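Local coordinates for a novel designed pore protein (Synthetic construct, PDB 6TMS), which probably forms a transmembrane pore, as a de novo designed helical hairpin whose six copies assemble around a channel, at residues 17-22 with 54-59. Residues are numbered along the deposited sequence; the frame is centred on the assembly and turned at random.
Sequences KKLYKL and IAESLL
Leu19 is the residue of 17-22 that meets 54-59 at close range, and three residues receive it. Its CG stands anti to the backbone N (chi1 179°), which carries both methyls across between the nearly antiparallel axes of the two segments, 10.5 Å apart at their closest. Ala55 comes first: its CB lies 3.6 Å from Leu19 CD1, and the small methyl lets that branch settle near the backbone. At Glu56 the main chain itself is the surface, with Leu19 CD2 3.3 Å from Glu56 CA, while Glu56 CB and CG flank the same methyl. The extended chain then leads the carboxylate away from the leucine, its OE1 close to Glu23 OE2, a pair of like charges. One turn on, Leu59 CD1 lies 3.4 Å from Leu19 CD2 and also touches Leu19 CB. An alanine in place of Leu19 would keep only the CB contact to Leu59 and would probably open a gap beside Ala55 and the Glu56 backbone. Ile54, Ser57 and Leu58 pack against neighbouring subunits, so 54-59 lies between its hairpin partner and other chains. The meeting atoms are nearly all aliphatic carbon, implying that packing, not polar pairing, holds these segments together.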
ATOM      1  N   LYS F  17       3.324  -3.688 -19.000  1.00 40.61           N
ATOM      2  CA  LYS F  17       4.494  -3.309 -19.772  1.00 43.48           C
ATOM      3  C   LYS F  17       5.402  -2.401 -18.920  1.00 42.93           C
ATOM      4  O   LYS F  17       6.637  -2.581 -18.890  1.00 41.96           O
ATOM      5  CB  LYS F  17       3.967  -2.760 -21.129  1.00 84.76           C
ATOM      6  CG  LYS F  17       4.882  -2.094 -22.174  1.00 64.84           C
ATOM      7  CD  LYS F  17       4.627  -0.627 -22.357  1.00 42.99           C
ATOM      8  CE  LYS F  17       5.842   0.149 -21.969  1.00 40.58           C
ATOM      9  NZ  LYS F  17       5.436   1.439 -21.401  1.00 37.85           N
ATOM     10  N   LYS F  18       4.824  -1.531 -18.089  1.00 42.71           N
ATOM     11  CA  LYS F  18       5.704  -0.766 -17.190  1.00 42.37           C
ATOM     12  C   LYS F  18       6.201  -1.517 -15.941  1.00 49.39           C
ATOM     13  O   LYS F  18       7.275  -1.180 -15.433  1.00 43.39           O
ATOM     14  CB  LYS F  18       5.035   0.530 -16.779  1.00 36.97           C
ATOM     15  CG  LYS F  18       4.311   1.109 -17.940  1.00 37.11           C
ATOM     16  CD  LYS F  18       3.800   2.514 -17.754  1.00 30.75           C
ATOM     17  CE  LYS F  18       2.558   2.642 -16.909  1.00 30.76           C
ATOM     18  NZ  LYS F  18       2.108   4.070 -16.941  1.00 29.00           N
ATOM     19  N   LEU F  19       5.430  -2.443 -15.353  1.00 40.69           N
ATOM     20  CA  LEU F  19       5.933  -3.158 -14.173  1.00 41.81           C
ATOM     21  C   LEU F  19       7.236  -3.829 -14.519  1.00 42.17           C
ATOM     22  O   LEU F  19       8.182  -3.887 -13.722  1.00 41.32           O
ATOM     23  CB  LEU F  19       4.949  -4.237 -13.710  1.00 37.91           C
ATOM     24  CG  LEU F  19       5.385  -5.062 -12.484  1.00 34.21           C
ATOM     25  CD1 LEU F  19       5.414  -4.172 -11.247  1.00 28.61           C
ATOM     26  CD2 LEU F  19       4.514  -6.272 -12.242  1.00 30.72           C
ATOM     27  N   TYR F  20       7.234  -4.424 -15.690  1.00 42.57           N
ATOM     28  CA  TYR F  20       8.355  -5.188 -16.165  1.00 40.69           C
ATOM     29  C   TYR F  20       9.537  -4.267 -16.454  1.00 42.73           C
ATOM     30  O   TYR F  20      10.707  -4.610 -16.176  1.00 40.38           O
ATOM     31  CB  TYR F  20       7.798  -5.907 -17.386  1.00 42.15           C
ATOM     32  CG  TYR F  20       6.590  -6.792 -17.036  1.00 40.93           C
ATOM     33  CD1 TYR F  20       6.206  -6.995 -15.722  1.00 37.71           C
ATOM     34  CD2 TYR F  20       5.895  -7.485 -18.011  1.00 42.69           C
ATOM     35  CE1 TYR F  20       5.156  -7.817 -15.402  1.00 36.74           C
ATOM     36  CE2 TYR F  20       4.843  -8.326 -17.687  1.00 44.61           C
ATOM     37  CZ  TYR F  20       4.486  -8.486 -16.386  1.00 37.84           C
ATOM     38  OH  TYR F  20       3.445  -9.323 -16.075  1.00 36.21           O
ATOM     39  N   LYS F  21       9.189  -3.040 -16.883  1.00 48.40           N
ATOM     40  CA  LYS F  21      10.138  -1.953 -17.128  1.00 45.81           C
ATOM     41  C   LYS F  21      10.850  -1.556 -15.838  1.00 37.95           C
ATOM     42  O   LYS F  21      12.090  -1.477 -15.760  1.00 36.22           O
ATOM     43  CB  LYS F  21       9.279  -0.802 -17.735  1.00 49.05           C
ATOM     44  CG  LYS F  21       9.667   0.713 -17.720  1.00 60.50           C
ATOM     45  CD  LYS F  21       8.469   1.629 -17.359  1.00 39.72           C
ATOM     46  CE  LYS F  21       8.585   2.085 -15.935  1.00 34.89           C
ATOM     47  NZ  LYS F  21       7.831   3.312 -15.668  1.00 31.11           N
ATOM     48  N   LEU F  22      10.085  -1.406 -14.788  1.00 46.28           N
ATOM     49  CA  LEU F  22      10.687  -1.016 -13.540  1.00 41.02           C
ATOM     50  C   LEU F  22      11.329  -2.192 -12.841  1.00 35.09           C
ATOM     51  O   LEU F  22      12.151  -2.004 -11.951  1.00 45.28           O
ATOM     52  CB  LEU F  22       9.651  -0.319 -12.684  1.00 41.96           C
ATOM     53  CG  LEU F  22      10.382   0.822 -11.979  1.00 33.30           C
ATOM     54  CD1 LEU F  22      10.770   1.908 -13.009  1.00 30.78           C
ATOM     55  CD2 LEU F  22       9.607   1.398 -10.806  1.00 29.49           C
ATOM     56  N   ILE F  54       4.524  -5.809  -4.474  1.00 22.14           N
ATOM     57  CA  ILE F  54       3.094  -5.569  -4.377  1.00 23.99           C
ATOM     58  C   ILE F  54       2.577  -5.053  -5.707  1.00 20.62           C
ATOM     59  O   ILE F  54       1.434  -5.318  -6.067  1.00 21.55           O
ATOM     60  CB  ILE F  54       2.702  -4.673  -3.168  1.00 22.02           C
ATOM     61  CG1 ILE F  54       1.397  -3.906  -3.415  1.00 25.04           C
ATOM     62  CG2 ILE F  54       3.789  -3.675  -2.709  1.00 21.19           C
ATOM     63  CD1 ILE F  54       0.213  -4.424  -2.652  1.00 21.41           C
ATOM     64  N   ALA F  55       3.356  -4.295  -6.458  1.00 23.69           N
ATOM     65  CA  ALA F  55       2.796  -3.884  -7.732  1.00 23.06           C
ATOM     66  C   ALA F  55       2.558  -5.104  -8.606  1.00 25.05           C
ATOM     67  O   ALA F  55       1.499  -5.240  -9.225  1.00 19.83           O
ATOM     68  CB  ALA F  55       3.702  -2.867  -8.408  1.00 22.96           C
ATOM     69  N   GLU F  56       3.486  -6.050  -8.593  1.00 23.22           N
ATOM     70  CA  GLU F  56       3.251  -7.284  -9.327  1.00 25.16           C
ATOM     71  C   GLU F  56       1.947  -7.946  -8.897  1.00 25.12           C
ATOM     72  O   GLU F  56       1.077  -8.257  -9.719  1.00 25.06           O
ATOM     73  CB  GLU F  56       4.452  -8.193  -9.088  1.00 26.58           C
ATOM     74  CG  GLU F  56       4.559  -9.414  -9.976  1.00 29.75           C
ATOM     75  CD  GLU F  56       5.994  -9.885 -10.104  1.00 28.70           C
ATOM     76  OE1 GLU F  56       6.872  -9.201  -9.547  1.00 27.64           O
ATOM     77  OE2 GLU F  56       6.266 -10.828 -10.880  1.00 29.47           O
ATOM     78  N   SER F  57       1.770  -8.113  -7.600  1.00 22.46           N
ATOM     79  CA  SER F  57       0.604  -8.831  -7.116  1.00 21.95           C
ATOM     80  C   SER F  57      -0.675  -8.078  -7.395  1.00 21.82           C
ATOM     81  O   SER F  57      -1.724  -8.684  -7.613  1.00 22.04           O
ATOM     82  CB  SER F  57       0.733  -9.059  -5.627  1.00 22.27           C
ATOM     83  OG  SER F  57       1.765  -9.968  -5.339  1.00 22.94           O
ATOM     84  N   LEU F  58      -0.647  -6.770  -7.229  1.00 20.85           N
ATOM     85  CA  LEU F  58      -1.846  -5.996  -7.486  1.00 20.59           C
ATOM     86  C   LEU F  58      -2.202  -6.039  -8.947  1.00 18.20           C
ATOM     87  O   LEU F  58      -3.372  -6.154  -9.316  1.00 22.73           O
ATOM     88  CB  LEU F  58      -1.619  -4.575  -7.012  1.00 20.05           C
ATOM     89  CG  LEU F  58      -1.937  -4.418  -5.526  1.00 16.51           C
ATOM     90  CD1 LEU F  58      -1.819  -3.015  -5.207  1.00 19.73           C
ATOM     91  CD2 LEU F  58      -3.362  -4.865  -5.133  1.00 18.22           C
ATOM     92  N   LEU F  59      -1.200  -6.073  -9.787  1.00 21.78           N
ATOM     93  CA  LEU F  59      -1.479  -6.237 -11.186  1.00 20.44           C
ATOM     94  C   LEU F  59      -2.130  -7.580 -11.427  1.00 21.54           C
ATOM     95  O   LEU F  59      -3.069  -7.694 -12.215  1.00 21.08           O
ATOM     96  CB  LEU F  59      -0.174  -6.124 -11.936  1.00 21.70           C
ATOM     97  CG  LEU F  59      -0.016  -5.573 -13.338  1.00 24.23           C
ATOM     98  CD1 LEU F  59       1.471  -5.714 -13.687  1.00 27.67           C
ATOM     99  CD2 LEU F  59      -0.861  -6.325 -14.337  1.00 26.00           C
TER